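Long-range contacts in glutathione S-transferase (Pseudomonas fluorescens, PDB 3M3M), which probably catalyses the conjugation of glutathione to electrophilic compounds, and holds a bound glutathione in this crystal: residues 107-112 / 165-170; 102-107 / 137-142; 114-119 / 171-176; 141-146 / 180-185. All blocks are in the same frame, centred on the assembly; numbering follows the deposited sequence.

Interaction 1: residues 107-112 / 165-170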
loop_
_atom_site.group_PDB
_atom_site.type_symbol
_atom_site.label_atom_id
_atom_site.label_comp_id
_atom_site.label_asym_id
_atom_site.label_seq_id
_atom_site.Cartn_x
_atom_site.Cartn_y
_atom_site.Cartn_z
ATOM N N TYR A 107 -11.573 0.877 -3.053
ATOM C CA TYR A 107 -12.185 2.066 -3.719
ATOM C C TYR A 107 -11.079 2.887 -4.400
ATOM O O TYR A 107 -11.197 3.241 -5.543
ATOM C CB TYR A 107 -12.963 2.923 -2.683
ATOM C CG TYR A 107 -13.904 1.961 -1.923
ATOM C CD1 TYR A 107 -14.791 1.192 -2.628
ATOM C CD2 TYR A 107 -13.765 1.727 -0.559
ATOM C CE1 TYR A 107 -15.660 0.246 -2.011
ATOM C CE2 TYR A 107 -14.583 0.769 0.083
ATOM C CZ TYR A 107 -15.520 0.029 -0.664
ATOM O OH TYR A 107 -16.363 -0.946 -0.091
ATOM N N ILE A 108 -9.991 3.188 -3.667
ATOM C CA ILE A 108 -8.910 4.030 -4.207
ATOM C C ILE A 108 -8.191 3.243 -5.271
ATOM O O ILE A 108 -8.047 3.748 -6.372
ATOM C CB ILE A 108 -7.932 4.568 -3.146
ATOM C CG1 ILE A 108 -8.711 5.233 -1.950
ATOM C CG2 ILE A 108 -6.812 5.416 -3.821
ATOM C CD1 ILE A 108 -9.474 6.498 -2.301
ATOM N N ALA A 109 -7.802 2.014 -4.992
ATOM C CA ALA A 109 -6.995 1.260 -5.963
ATOM C C ALA A 109 -7.834 0.901 -7.200
ATOM O O ALA A 109 -7.319 0.973 -8.317
ATOM C CB ALA A 109 -6.421 -0.073 -5.354
ATOM N N VAL A 110 -9.091 0.491 -6.999
ATOM C CA VAL A 110 -9.900 0.059 -8.139
ATOM C C VAL A 110 -10.309 1.272 -9.011
ATOM O O VAL A 110 -10.341 1.168 -10.252
ATOM C CB VAL A 110 -11.107 -0.822 -7.671
ATOM C CG1 VAL A 110 -11.958 -1.351 -8.861
ATOM C CG2 VAL A 110 -10.559 -2.060 -6.934
ATOM N N ALA A 111 -10.600 2.414 -8.380
ATOM C CA ALA A 111 -10.905 3.629 -9.222
ATOM C C ALA A 111 -9.690 3.953 -10.088
ATOM O O ALA A 111 -9.803 4.337 -11.280
ATOM C CB ALA A 111 -11.229 4.824 -8.314
ATOM N N ARG A 112 -8.512 3.896 -9.466
ATOM C CA ARG A 112 -7.256 4.188 -10.234
ATOM C C ARG A 112 -7.111 3.142 -11.349
ATOM O O ARG A 112 -6.702 3.469 -12.461
ATOM C CB ARG A 112 -6.071 4.120 -9.252
ATOM C CG ARG A 112 -4.688 3.988 -10.010
ATOM C CD ARG A 112 -3.564 4.329 -8.978
ATOM N NE ARG A 112 -2.200 4.204 -9.583
ATOM C CZ ARG A 112 -1.483 3.084 -9.648
ATOM N NH1 ARG A 112 -2.002 1.924 -9.213
ATOM N NH2 ARG A 112 -0.196 3.107 -10.039
ATOM N N TYR A 165 -0.186 5.222 2.498
ATOM C CA TYR A 165 0.428 6.159 1.569
ATOM C C TYR A 165 0.464 5.567 0.182
ATOM O O TYR A 165 0.336 6.317 -0.798
ATOM C CB TYR A 165 1.858 6.424 2.027
ATOM C CG TYR A 165 2.611 7.387 1.129
ATOM C CD1 TYR A 165 2.411 8.817 1.265
ATOM C CD2 TYR A 165 3.468 6.897 0.152
ATOM C CE1 TYR A 165 3.074 9.693 0.410
ATOM C CE2 TYR A 165 4.117 7.813 -0.743
ATOM C CZ TYR A 165 3.880 9.154 -0.596
ATOM O OH TYR A 165 4.542 10.027 -1.488
ATOM N N ALA A 166 0.625 4.230 0.105
ATOM C CA ALA A 166 0.917 3.615 -1.198
ATOM C C ALA A 166 -0.141 3.972 -2.248
ATOM O O ALA A 166 0.248 4.391 -3.353
ATOM C CB ALA A 166 1.079 2.049 -1.066
ATOM N N TYR A 167 -1.441 3.800 -1.968
ATOM C CA TYR A 167 -2.383 4.221 -2.939
ATOM C C TYR A 167 -2.845 5.675 -2.695
ATOM O O TYR A 167 -3.299 6.303 -3.657
ATOM C CB TYR A 167 -3.650 3.314 -2.881
ATOM C CG TYR A 167 -3.354 2.009 -3.642
ATOM C CD1 TYR A 167 -3.334 2.007 -5.058
ATOM C CD2 TYR A 167 -3.212 0.830 -2.928
ATOM C CE1 TYR A 167 -3.076 0.765 -5.763
ATOM C CE2 TYR A 167 -3.015 -0.406 -3.611
ATOM C CZ TYR A 167 -2.966 -0.421 -5.006
ATOM O OH TYR A 167 -2.681 -1.673 -5.668
ATOM N N THR A 168 -2.839 6.122 -1.456
ATOM C CA THR A 168 -3.377 7.512 -1.322
ATOM C C THR A 168 -2.527 8.511 -2.158
ATOM O O THR A 168 -3.090 9.421 -2.744
ATOM C CB THR A 168 -3.430 7.956 0.128
ATOM O OG1 THR A 168 -4.245 7.035 0.893
ATOM C CG2 THR A 168 -4.098 9.375 0.254
ATOM N N HIS A 169 -1.227 8.352 -2.163
ATOM C CA HIS A 169 -0.371 9.299 -2.892
ATOM C C HIS A 169 -0.659 9.353 -4.408
ATOM O O HIS A 169 -0.254 10.367 -5.026
ATOM C CB HIS A 169 1.133 9.069 -2.560
ATOM C CG HIS A 169 1.848 8.203 -3.540
ATOM N ND1 HIS A 169 1.653 6.847 -3.635
ATOM C CD2 HIS A 169 2.812 8.511 -4.454
ATOM C CE1 HIS A 169 2.461 6.337 -4.552
ATOM N NE2 HIS A 169 3.153 7.338 -5.097
ATOM N N VAL A 170 -1.301 8.304 -4.992
ATOM C CA VAL A 170 -1.686 8.280 -6.410
ATOM C C VAL A 170 -3.233 8.305 -6.566
ATOM O O VAL A 170 -3.798 7.955 -7.606
ATOM C CB VAL A 170 -1.039 7.083 -7.184
ATOM C CG1 VAL A 170 0.489 7.389 -7.358
ATOM C CG2 VAL A 170 -1.227 5.759 -6.455
#
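Ala109 and Tyr167 meet in the all-helical C-terminal domain of the glutathione transferase fold, at the wall of the glutathione pocket. Helix 87-117 packs here against the end of helix 159-168 and the turn that follows it. The tyrosine ring is the centrepiece. The methyl group of Ala109 sits over one face of it in a CH-pi contact, with Ala109 CB 3.5 Å from the Tyr167 ring centroid and 16° off the ring normal. CG of Tyr167 lies beside the backbone N (chi1 -80°), which turns one ring face onto the Ala109 methyl. The bound glutathione touches the same side chain, and Tyr167 OH makes a weak hydrogen bond to Asn14 OD1. Cutting the ring back to an alanine is likely to leave the Ala109 methyl without its aromatic partner, cost Asn14 the weak bond and open a gap beside the glutathione.

Arg112 approaches at the ring edge. Its chain is extended from CG to NE, and Arg112 NH1 stops 3.8 Å from Tyr167 CE1. The guanidinium plane is turned 68° from the ring, so the two do not stack. Val170 CG2 instead covers one face of the guanidinium, 3.6 Å from Arg112 NE. The charge is met elsewhere: Arg112 NE forms a salt bridge with Glu173, and Arg112 NH2 bonds to Arg11 O. These partners probably limit how far the guanidinium can turn. No hydrogen bond joins the two segments. Nearer the backbones, Ile108 CG2 packs 3.9 Å from Tyr167 CB and 3.6 Å from Tyr167 O.

Interaction 2: residues 102-107 / 137-142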
loop_
_atom_site.group_PDB
_atom_site.type_symbol
_atom_site.label_atom_id
_atom_site.label_comp_id
_atom_site.label_asym_id
_atom_site.label_seq_id
_atom_site.Cartn_x
_atom_site.Cartn_y
_atom_site.Cartn_z
ATOM N N TYR A 102 -9.964 -2.996 3.907
ATOM C CA TYR A 102 -11.428 -3.235 3.862
ATOM C C TYR A 102 -12.172 -1.989 3.321
ATOM O O TYR A 102 -13.097 -2.077 2.495
ATOM C CB TYR A 102 -11.952 -3.597 5.278
ATOM C CG TYR A 102 -13.364 -4.123 5.143
ATOM C CD1 TYR A 102 -13.553 -5.464 4.832
ATOM C CD2 TYR A 102 -14.478 -3.266 5.243
ATOM C CE1 TYR A 102 -14.834 -6.014 4.614
ATOM C CE2 TYR A 102 -15.780 -3.820 5.048
ATOM C CZ TYR A 102 -15.911 -5.197 4.755
ATOM O OH TYR A 102 -17.186 -5.734 4.503
ATOM N N SER A 103 -11.715 -0.816 3.745
ATOM C CA SER A 103 -12.444 0.439 3.554
ATOM C C SER A 103 -11.823 1.402 2.562
ATOM O O SER A 103 -12.436 2.397 2.262
ATOM C CB SER A 103 -12.581 1.154 4.937
ATOM O OG SER A 103 -13.514 0.377 5.755
ATOM N N HIS A 104 -10.595 1.187 2.120
ATOM C CA HIS A 104 -9.822 2.168 1.353
ATOM C C HIS A 104 -9.322 1.553 0.016
ATOM O O HIS A 104 -9.773 1.930 -1.027
ATOM C CB HIS A 104 -8.649 2.610 2.231
ATOM C CG HIS A 104 -7.726 3.618 1.635
ATOM N ND1 HIS A 104 -6.632 3.266 0.882
ATOM C CD2 HIS A 104 -7.691 4.957 1.747
ATOM C CE1 HIS A 104 -5.982 4.351 0.528
ATOM N NE2 HIS A 104 -6.614 5.391 1.021
ATOM N N GLU A 105 -8.451 0.549 0.123
ATOM C CA GLU A 105 -7.895 -0.069 -1.088
ATOM C C GLU A 105 -8.979 -0.429 -2.187
ATOM O O GLU A 105 -8.830 -0.070 -3.359
ATOM C CB GLU A 105 -6.935 -1.268 -0.716
ATOM C CG GLU A 105 -5.924 -1.611 -1.799
ATOM C CD GLU A 105 -6.410 -2.563 -2.833
ATOM O OE1 GLU A 105 -7.667 -2.819 -2.931
ATOM O OE2 GLU A 105 -5.551 -3.076 -3.639
ATOM N N PRO A 106 -10.106 -1.108 -1.825
ATOM C CA PRO A 106 -11.022 -1.503 -2.904
ATOM C C PRO A 106 -11.665 -0.330 -3.605
ATOM O O PRO A 106 -12.282 -0.564 -4.671
ATOM C CB PRO A 106 -12.142 -2.228 -2.134
ATOM C CG PRO A 106 -11.435 -2.820 -0.884
ATOM C CD PRO A 106 -10.541 -1.644 -0.521
ATOM N N TYR A 107 -11.573 0.877 -3.053
ATOM C CA TYR A 107 -12.185 2.066 -3.719
ATOM C C TYR A 107 -11.079 2.887 -4.400
ATOM O O TYR A 107 -11.197 3.241 -5.543
ATOM C CB TYR A 107 -12.963 2.923 -2.683
ATOM C CG TYR A 107 -13.904 1.961 -1.923
ATOM C CD1 TYR A 107 -14.791 1.192 -2.628
ATOM C CD2 TYR A 107 -13.765 1.727 -0.559
ATOM C CE1 TYR A 107 -15.660 0.246 -2.011
ATOM C CE2 TYR A 107 -14.583 0.769 0.083
ATOM C CZ TYR A 107 -15.520 0.029 -0.664
ATOM O OH TYR A 107 -16.363 -0.946 -0.091
ATOM N N LYS A 137 -15.223 8.617 1.618
ATOM C CA LYS A 137 -15.564 8.327 3.005
ATOM C C LYS A 137 -14.314 7.888 3.779
ATOM O O LYS A 137 -14.094 8.252 4.902
ATOM C CB LYS A 137 -16.672 7.260 3.068
ATOM C CG LYS A 137 -17.096 6.824 4.471
ATOM C CD LYS A 137 -18.277 5.759 4.342
ATOM C CE LYS A 137 -18.780 5.173 5.672
ATOM N NZ LYS A 137 -17.620 4.708 6.613
ATOM N N ALA A 138 -13.497 7.010 3.160
ATOM C CA ALA A 138 -12.238 6.579 3.825
ATOM C C ALA A 138 -11.246 7.754 3.959
ATOM O O ALA A 138 -10.582 7.903 4.998
ATOM C CB ALA A 138 -11.593 5.419 2.987
ATOM N N LEU A 139 -11.107 8.580 2.908
ATOM C CA LEU A 139 -10.189 9.735 3.023
ATOM C C LEU A 139 -10.679 10.714 4.111
ATOM O O LEU A 139 -9.839 11.252 4.848
ATOM C CB LEU A 139 -10.096 10.454 1.651
ATOM C CG LEU A 139 -9.517 9.559 0.507
ATOM C CD1 LEU A 139 -9.686 10.296 -0.890
ATOM C CD2 LEU A 139 -8.016 9.304 0.812
ATOM N N ASP A 140 -12.016 10.769 4.302
ATOM C CA ASP A 140 -12.524 11.603 5.366
ATOM C C ASP A 140 -12.115 11.112 6.732
ATOM O O ASP A 140 -11.721 11.895 7.612
ATOM C CB ASP A 140 -14.073 11.669 5.347
ATOM C CG ASP A 140 -14.642 12.448 4.183
ATOM O OD1 ASP A 140 -13.904 13.223 3.475
ATOM O OD2 ASP A 140 -15.847 12.197 3.901
ATOM N N VAL A 141 -12.140 9.792 6.943
ATOM C CA VAL A 141 -11.605 9.239 8.216
ATOM C C VAL A 141 -10.128 9.612 8.488
ATOM O O VAL A 141 -9.749 10.007 9.614
ATOM C CB VAL A 141 -11.770 7.688 8.228
ATOM C CG1 VAL A 141 -11.101 7.097 9.492
ATOM C CG2 VAL A 141 -13.309 7.315 8.156
HETATM N N MSE A 142 -9.300 9.448 7.427
HETATM C CA MSE A 142 -7.885 9.749 7.550
HETATM C C MSE A 142 -7.711 11.273 7.846
HETATM O O MSE A 142 -6.824 11.611 8.618
HETATM C CB MSE A 142 -7.167 9.396 6.192
HETATM C CG MSE A 142 -7.083 7.869 6.069
HETATM SE SE MSE A 142 -6.358 7.566 4.215
HETATM C CE MSE A 142 -4.539 8.447 4.536
#
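His104 and Ala138 mark a buried helix-to-helix contact in the C-terminal helical domain, where helix 87-117 crosses helix 125-146. The two short helix segments run at 131° to each other, with their axes 9.2 Å apart. The CA atoms of His104 and Ala138 are 5.6 Å apart. A small residue suits this point: Ala138 CB lies only 3.2 Å from Ser103 O. Segment 102-107 is irregular here, with a wider pi-type turn at 102-104 and a kink where neither Pro106 N, which has no hydrogen, nor Tyr107 N makes the usual bond to the turn before.

With His104 CG anti to the backbone N (chi1 -180°), the side chain crosses those of Leu139 and Met142 at about a right angle. Ala138 CB and Leu139 CD2 both meet the imidazole at the edge, near its plane; Leu139 CD2 is 4.2 Å from His104 NE2. Met142, a selenomethionine, bends at its last torsion and brings its selenium obliquely to the ring. Met142 SE is 3.8 Å from His104 CD2; the line from the selenium to the ring centroid is 54° off the ring normal. No hydrogen bond crosses the contact. His104 NE2 makes a weak one to Thr168 OG1 instead. With a leucine in its place, Thr168 is likely to lose this bond, and the edge-on imidazole contacts with Ala138 and Leu139 would go.

Leu164 and Thr168 of helix 159-168 pack against the His104, Leu139 and Met142 side chains. Ile184 of helix 182-192 touches Leu139 and Met142, so four helices of the domain converge on this contact.

Interaction 3: residues 114-119 / 171-176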
loop_
_atom_site.group_PDB
_atom_site.type_symbol
_atom_site.label_atom_id
_atom_site.label_comp_id
_atom_site.label_asym_id
_atom_site.label_seq_id
_atom_site.Cartn_x
_atom_site.Cartn_y
_atom_site.Cartn_z
ATOM N N ILE A 114 -9.506 1.504 -12.972
ATOM C CA ILE A 114 -10.503 1.875 -13.987
ATOM C C ILE A 114 -10.057 3.066 -14.808
ATOM O O ILE A 114 -10.140 3.040 -16.058
ATOM C CB ILE A 114 -11.897 2.121 -13.322
ATOM C CG1 ILE A 114 -12.489 0.755 -12.880
ATOM C CG2 ILE A 114 -12.882 2.834 -14.300
ATOM C CD1 ILE A 114 -13.767 0.984 -11.884
ATOM N N GLN A 115 -9.613 4.133 -14.147
ATOM C CA GLN A 115 -9.260 5.359 -14.856
ATOM C C GLN A 115 -7.868 5.231 -15.523
ATOM O O GLN A 115 -7.709 5.520 -16.683
ATOM C CB GLN A 115 -9.244 6.527 -13.900
ATOM C CG GLN A 115 -8.902 7.880 -14.558
ATOM C CD GLN A 115 -9.090 9.043 -13.605
ATOM O OE1 GLN A 115 -9.885 8.960 -12.639
ATOM N NE2 GLN A 115 -8.359 10.149 -13.862
ATOM N N LEU A 116 -6.842 4.899 -14.768
ATOM C CA LEU A 116 -5.500 4.929 -15.343
ATOM C C LEU A 116 -5.266 3.708 -16.296
ATOM O O LEU A 116 -4.546 3.871 -17.345
ATOM C CB LEU A 116 -4.503 4.828 -14.171
ATOM C CG LEU A 116 -3.038 4.879 -14.652
ATOM C CD1 LEU A 116 -2.601 6.215 -15.215
ATOM C CD2 LEU A 116 -2.191 4.584 -13.381
ATOM N N TYR A 117 -5.747 2.516 -15.903
ATOM C CA TYR A 117 -5.430 1.288 -16.680
ATOM C C TYR A 117 -6.410 1.066 -17.794
ATOM O O TYR A 117 -6.014 0.540 -18.824
ATOM C CB TYR A 117 -5.323 0.044 -15.872
ATOM C CG TYR A 117 -4.021 -0.079 -15.150
ATOM C CD1 TYR A 117 -3.020 -0.899 -15.667
ATOM C CD2 TYR A 117 -3.772 0.635 -13.963
ATOM C CE1 TYR A 117 -1.796 -1.026 -15.023
ATOM C CE2 TYR A 117 -2.530 0.511 -13.300
ATOM C CZ TYR A 117 -1.590 -0.334 -13.835
ATOM O OH TYR A 117 -0.358 -0.484 -13.252
ATOM N N GLU A 118 -7.668 1.449 -17.566
ATOM C CA GLU A 118 -8.691 1.184 -18.588
ATOM C C GLU A 118 -9.229 2.426 -19.251
ATOM O O GLU A 118 -10.128 2.298 -20.112
ATOM C CB GLU A 118 -9.808 0.309 -18.034
ATOM C CG GLU A 118 -9.293 -1.108 -17.778
ATOM C CD GLU A 118 -10.331 -2.146 -17.394
ATOM O OE1 GLU A 118 -11.391 -1.735 -16.909
ATOM O OE2 GLU A 118 -10.066 -3.372 -17.558
ATOM N N GLY A 119 -8.749 3.597 -18.877
ATOM C CA GLY A 119 -9.224 4.820 -19.484
ATOM C C GLY A 119 -10.660 5.237 -19.243
ATOM O O GLY A 119 -11.247 6.019 -19.962
ATOM N N ALA A 171 -3.936 8.802 -5.513
ATOM C CA ALA A 171 -5.403 8.784 -5.561
ATOM C C ALA A 171 -5.901 9.707 -6.673
ATOM O O ALA A 171 -6.948 9.426 -7.255
ATOM C CB ALA A 171 -6.008 9.163 -4.240
ATOM N N ASP A 172 -5.073 10.690 -7.042
ATOM C CA ASP A 172 -5.457 11.521 -8.173
ATOM C C ASP A 172 -5.547 10.756 -9.467
ATOM O O ASP A 172 -6.343 11.112 -10.367
ATOM C CB ASP A 172 -4.499 12.684 -8.289
ATOM C CG ASP A 172 -3.114 12.202 -8.677
ATOM O OD1 ASP A 172 -2.573 11.299 -7.967
ATOM O OD2 ASP A 172 -2.590 12.657 -9.720
ATOM N N GLU A 173 -4.795 9.657 -9.596
ATOM C CA GLU A 173 -4.870 8.829 -10.841
ATOM C C GLU A 173 -6.174 8.047 -10.959
ATOM O O GLU A 173 -6.421 7.442 -11.981
ATOM C CB GLU A 173 -3.709 7.832 -10.957
ATOM C CG GLU A 173 -2.384 8.626 -10.886
ATOM C CD GLU A 173 -1.106 7.839 -10.936
ATOM O OE1 GLU A 173 -1.124 6.608 -10.802
ATOM O OE2 GLU A 173 -0.017 8.511 -11.045
ATOM N N GLY A 174 -6.927 7.983 -9.854
ATOM C CA GLY A 174 -8.290 7.394 -9.844
ATOM C C GLY A 174 -9.368 8.506 -9.694
ATOM O O GLY A 174 -10.559 8.187 -9.459
ATOM N N GLY A 175 -8.956 9.777 -9.890
ATOM C CA GLY A 175 -9.914 10.890 -9.926
ATOM C C GLY A 175 -10.317 11.490 -8.601
ATOM O O GLY A 175 -11.199 12.357 -8.545
ATOM N N PHE A 176 -9.697 11.071 -7.512
ATOM C CA PHE A 176 -9.853 11.777 -6.234
ATOM C C PHE A 176 -9.096 13.086 -6.138
ATOM O O PHE A 176 -7.903 13.186 -6.475
ATOM C CB PHE A 176 -9.448 10.857 -5.019
ATOM C CG PHE A 176 -10.226 9.574 -4.994
ATOM C CD1 PHE A 176 -11.460 9.499 -4.255
ATOM C CD2 PHE A 176 -9.759 8.418 -5.674
ATOM C CE1 PHE A 176 -12.217 8.255 -4.240
ATOM C CE2 PHE A 176 -10.558 7.202 -5.665
ATOM C CZ PHE A 176 -11.771 7.141 -4.961
#
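Gln115 and Leu116, near the end of the long helix 87-117, pack on the 3-10 turn and loop 171-176 that leads from helix 159-168 to helix 182-192. This is a surface contact of the glutathione transferase C-terminal domain. Gln115 is fully stretched, with CG anti to the backbone N (chi1 -179°). It lies along the loop backbone: Gln115 CB is 3.5 Å from Glu173 O, and Gln115 CG is 3.6 Å from the same oxygen. The amide group ends at the peptide that joins Gly174 to Gly175.

Leu116 and Glu173 lie side by side and point the same way. Leu116 CG is also anti to the backbone N, and chi2 (68°) bends the branch so that CD2 comes beside the carboxylate, with Leu116 CD2 3.4 Å from Glu173 OE1. Glu173 holds its chain extended beyond CG, and its carboxylate forms a salt bridge with Arg112. The leucine methyl therefore flanks an oxygen already engaged by a charged partner.

The loop shape is set from within. Gly175 takes a positive phi of 85°, which favours glycine. Ala171 O accepts two backbone bonds from opposite faces of its plane, one from Gly174 N at 3.0 Å and one from Phe176 N at 3.2 Å.

Interaction 4: residues 141-146 / 180-185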
loop_
_atom_site.group_PDB
_atom_site.type_symbol
_atom_site.label_atom_id
_atom_site.label_comp_id
_atom_site.label_asym_id
_atom_site.label_seq_id
_atom_site.Cartn_x
_atom_site.Cartn_y
_atom_site.Cartn_z
ATOM N N VAL A 141 -12.140 9.792 6.943
ATOM C CA VAL A 141 -11.605 9.239 8.216
ATOM C C VAL A 141 -10.128 9.612 8.488
ATOM O O VAL A 141 -9.749 10.007 9.614
ATOM C CB VAL A 141 -11.770 7.688 8.228
ATOM C CG1 VAL A 141 -11.101 7.097 9.492
ATOM C CG2 VAL A 141 -13.309 7.315 8.156
HETATM N N MSE A 142 -9.300 9.448 7.427
HETATM C CA MSE A 142 -7.885 9.749 7.550
HETATM C C MSE A 142 -7.711 11.273 7.846
HETATM O O MSE A 142 -6.824 11.611 8.618
HETATM C CB MSE A 142 -7.167 9.396 6.192
HETATM C CG MSE A 142 -7.083 7.869 6.069
HETATM SE SE MSE A 142 -6.358 7.566 4.215
HETATM C CE MSE A 142 -4.539 8.447 4.536
ATOM N N GLU A 143 -8.459 12.110 7.123
ATOM C CA GLU A 143 -8.383 13.609 7.296
ATOM C C GLU A 143 -8.674 13.977 8.733
ATOM O O GLU A 143 -7.967 14.798 9.336
ATOM C CB GLU A 143 -9.321 14.315 6.319
ATOM C CG GLU A 143 -9.218 15.926 6.332
ATOM C CD GLU A 143 -7.930 16.423 5.710
ATOM O OE1 GLU A 143 -7.175 15.572 5.105
ATOM O OE2 GLU A 143 -7.727 17.661 5.805
ATOM N N LYS A 144 -9.735 13.396 9.330
ATOM C CA LYS A 144 -9.939 13.710 10.751
ATOM C C LYS A 144 -8.788 13.292 11.638
ATOM O O LYS A 144 -8.377 14.012 12.557
ATOM C CB LYS A 144 -11.249 13.021 11.177
ATOM C CG LYS A 144 -12.434 13.818 10.605
ATOM C CD LYS A 144 -13.786 13.080 10.985
ATOM C CE LYS A 144 -15.087 13.759 10.432
ATOM N NZ LYS A 144 -15.218 13.535 8.890
ATOM N N GLN A 145 -8.216 12.089 11.442
ATOM C CA GLN A 145 -7.158 11.704 12.275
ATOM C C GLN A 145 -5.906 12.595 12.090
ATOM O O GLN A 145 -5.279 12.935 13.063
ATOM C CB GLN A 145 -6.746 10.175 12.035
ATOM C CG GLN A 145 -5.548 9.678 12.880
ATOM C CD GLN A 145 -5.899 9.609 14.400
ATOM O OE1 GLN A 145 -6.945 9.087 14.751
ATOM N NE2 GLN A 145 -5.122 10.257 15.242
ATOM N N LEU A 146 -5.583 12.912 10.840
ATOM C CA LEU A 146 -4.311 13.589 10.548
ATOM C C LEU A 146 -4.513 15.109 10.849
ATOM O O LEU A 146 -3.571 15.885 10.705
ATOM C CB LEU A 146 -3.969 13.360 9.085
ATOM C CG LEU A 146 -3.527 11.869 8.921
ATOM C CD1 LEU A 146 -3.473 11.575 7.432
ATOM C CD2 LEU A 146 -2.160 11.564 9.672
ATOM N N ARG A 180 -9.046 18.723 -1.504
ATOM C CA ARG A 180 -10.067 18.718 -0.468
ATOM C C ARG A 180 -9.548 18.224 0.912
ATOM O O ARG A 180 -10.259 18.368 1.956
ATOM C CB ARG A 180 -11.201 17.784 -0.905
ATOM C CG ARG A 180 -11.808 18.113 -2.272
ATOM C CD ARG A 180 -13.003 17.199 -2.384
ATOM N NE ARG A 180 -13.593 17.344 -3.691
ATOM C CZ ARG A 180 -14.582 16.564 -4.151
ATOM N NH1 ARG A 180 -15.080 15.555 -3.403
ATOM N NH2 ARG A 180 -15.043 16.775 -5.391
ATOM N N TYR A 181 -8.315 17.696 0.928
ATOM C CA TYR A 181 -7.744 17.027 2.111
ATOM C C TYR A 181 -6.372 17.594 2.469
ATOM O O TYR A 181 -5.307 16.950 2.307
ATOM C CB TYR A 181 -7.618 15.501 1.768
ATOM C CG TYR A 181 -8.999 14.904 1.565
ATOM C CD1 TYR A 181 -9.764 14.536 2.684
ATOM C CD2 TYR A 181 -9.543 14.737 0.293
ATOM C CE1 TYR A 181 -11.056 13.993 2.512
ATOM C CE2 TYR A 181 -10.895 14.229 0.108
ATOM C CZ TYR A 181 -11.606 13.833 1.285
ATOM O OH TYR A 181 -12.862 13.332 1.093
ATOM N N PRO A 182 -6.345 18.809 3.045
ATOM C CA PRO A 182 -5.028 19.324 3.390
ATOM C C PRO A 182 -4.307 18.629 4.491
ATOM O O PRO A 182 -2.995 18.700 4.553
ATOM C CB PRO A 182 -5.296 20.821 3.819
ATOM C CG PRO A 182 -6.841 20.791 4.141
ATOM C CD PRO A 182 -7.438 19.802 3.207
ATOM N N GLY A 183 -5.046 17.952 5.384
ATOM C CA GLY A 183 -4.328 17.211 6.398
ATOM C C GLY A 183 -3.640 15.996 5.738
ATOM O O GLY A 183 -2.514 15.649 6.119
ATOM N N ILE A 184 -4.361 15.324 4.834
ATOM C CA ILE A 184 -3.688 14.213 4.022
ATOM C C ILE A 184 -2.463 14.726 3.245
ATOM O O ILE A 184 -1.390 14.144 3.295
ATOM C CB ILE A 184 -4.647 13.506 3.126
ATOM C CG1 ILE A 184 -5.717 12.821 4.046
ATOM C CG2 ILE A 184 -3.917 12.402 2.238
ATOM C CD1 ILE A 184 -6.800 11.976 3.208
ATOM N N GLN A 185 -2.621 15.873 2.588
ATOM C CA GLN A 185 -1.498 16.398 1.809
ATOM C C GLN A 185 -0.315 16.689 2.717
ATOM O O GLN A 185 0.835 16.376 2.355
ATOM C CB GLN A 185 -1.961 17.632 0.978
ATOM C CG GLN A 185 -2.984 17.371 -0.049
ATOM C CD GLN A 185 -3.365 18.715 -0.768
ATOM O OE1 GLN A 185 -3.691 19.719 -0.091
ATOM N NE2 GLN A 185 -3.393 18.689 -2.100
HETATM O O HOH W 1 -1.579 16.341 8.640
#
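Glu143 and the backbone of Gly183 and Ile184 supply the hydrogen bonds that join helix 125-146 to the start of helix 182-192. Glu143 OE2 accepts from Gly183 N at 2.7 Å, and Glu143 OE1 accepts from Ile184 N at 2.8 Å. Both oxygens are met on their syn side, somewhat out of the carboxylate plane. CG of Glu143 stands anti to the backbone N, and the chain then bends at chi2 (72°), which turns the carboxylate onto the helix end. Two bonds fix its rotation.

A water adds a second polar link. It donates to Leu146 O at 2.9 Å and to Gly183 O at 2.8 Å.

The remaining contacts are apolar or van der Waals. Glu143 CB lies at the edge of the Tyr181 ring, 3.7 Å from Tyr181 CD1, while Tyr181 OH bonds to Asp140. Ile184 packs against two side chains: its CD1 is 4.0 Å from Met142 CB, and its CG1 is 4.2 Å from Leu146 CD1.

Tyr181 occupies the N-cap position, and Pro182 begins the helix. A carboxylate gripping first-turn N-H groups is a classic partner for a helix amino end, where the helix dipole probably stabilises its negative charge.

All four contacts lie in the C-terminal helical domain, and interaction 1 is the one at the ligand: the side chain of Tyr167 is about 3 Å from the bound glutathione. Interactions 2 and 3 flank it on helix 87-117, each with its centre about 9 Å away. Thr168 OG1 reaches His104 NE2 at 2.9 Å, a weak bond between interactions 1 and 2. The salt bridge from Arg112 NE to Glu173 OE1, also 2.9 Å, ties interaction 1 to interaction 3. Interactions 2 and 4 share Val141 and Met142, and Asp140 OD1 lies 2.6 Å from Tyr181 OH. Interactions 3 and 4 are farthest apart, their centres about 20 Å from each other.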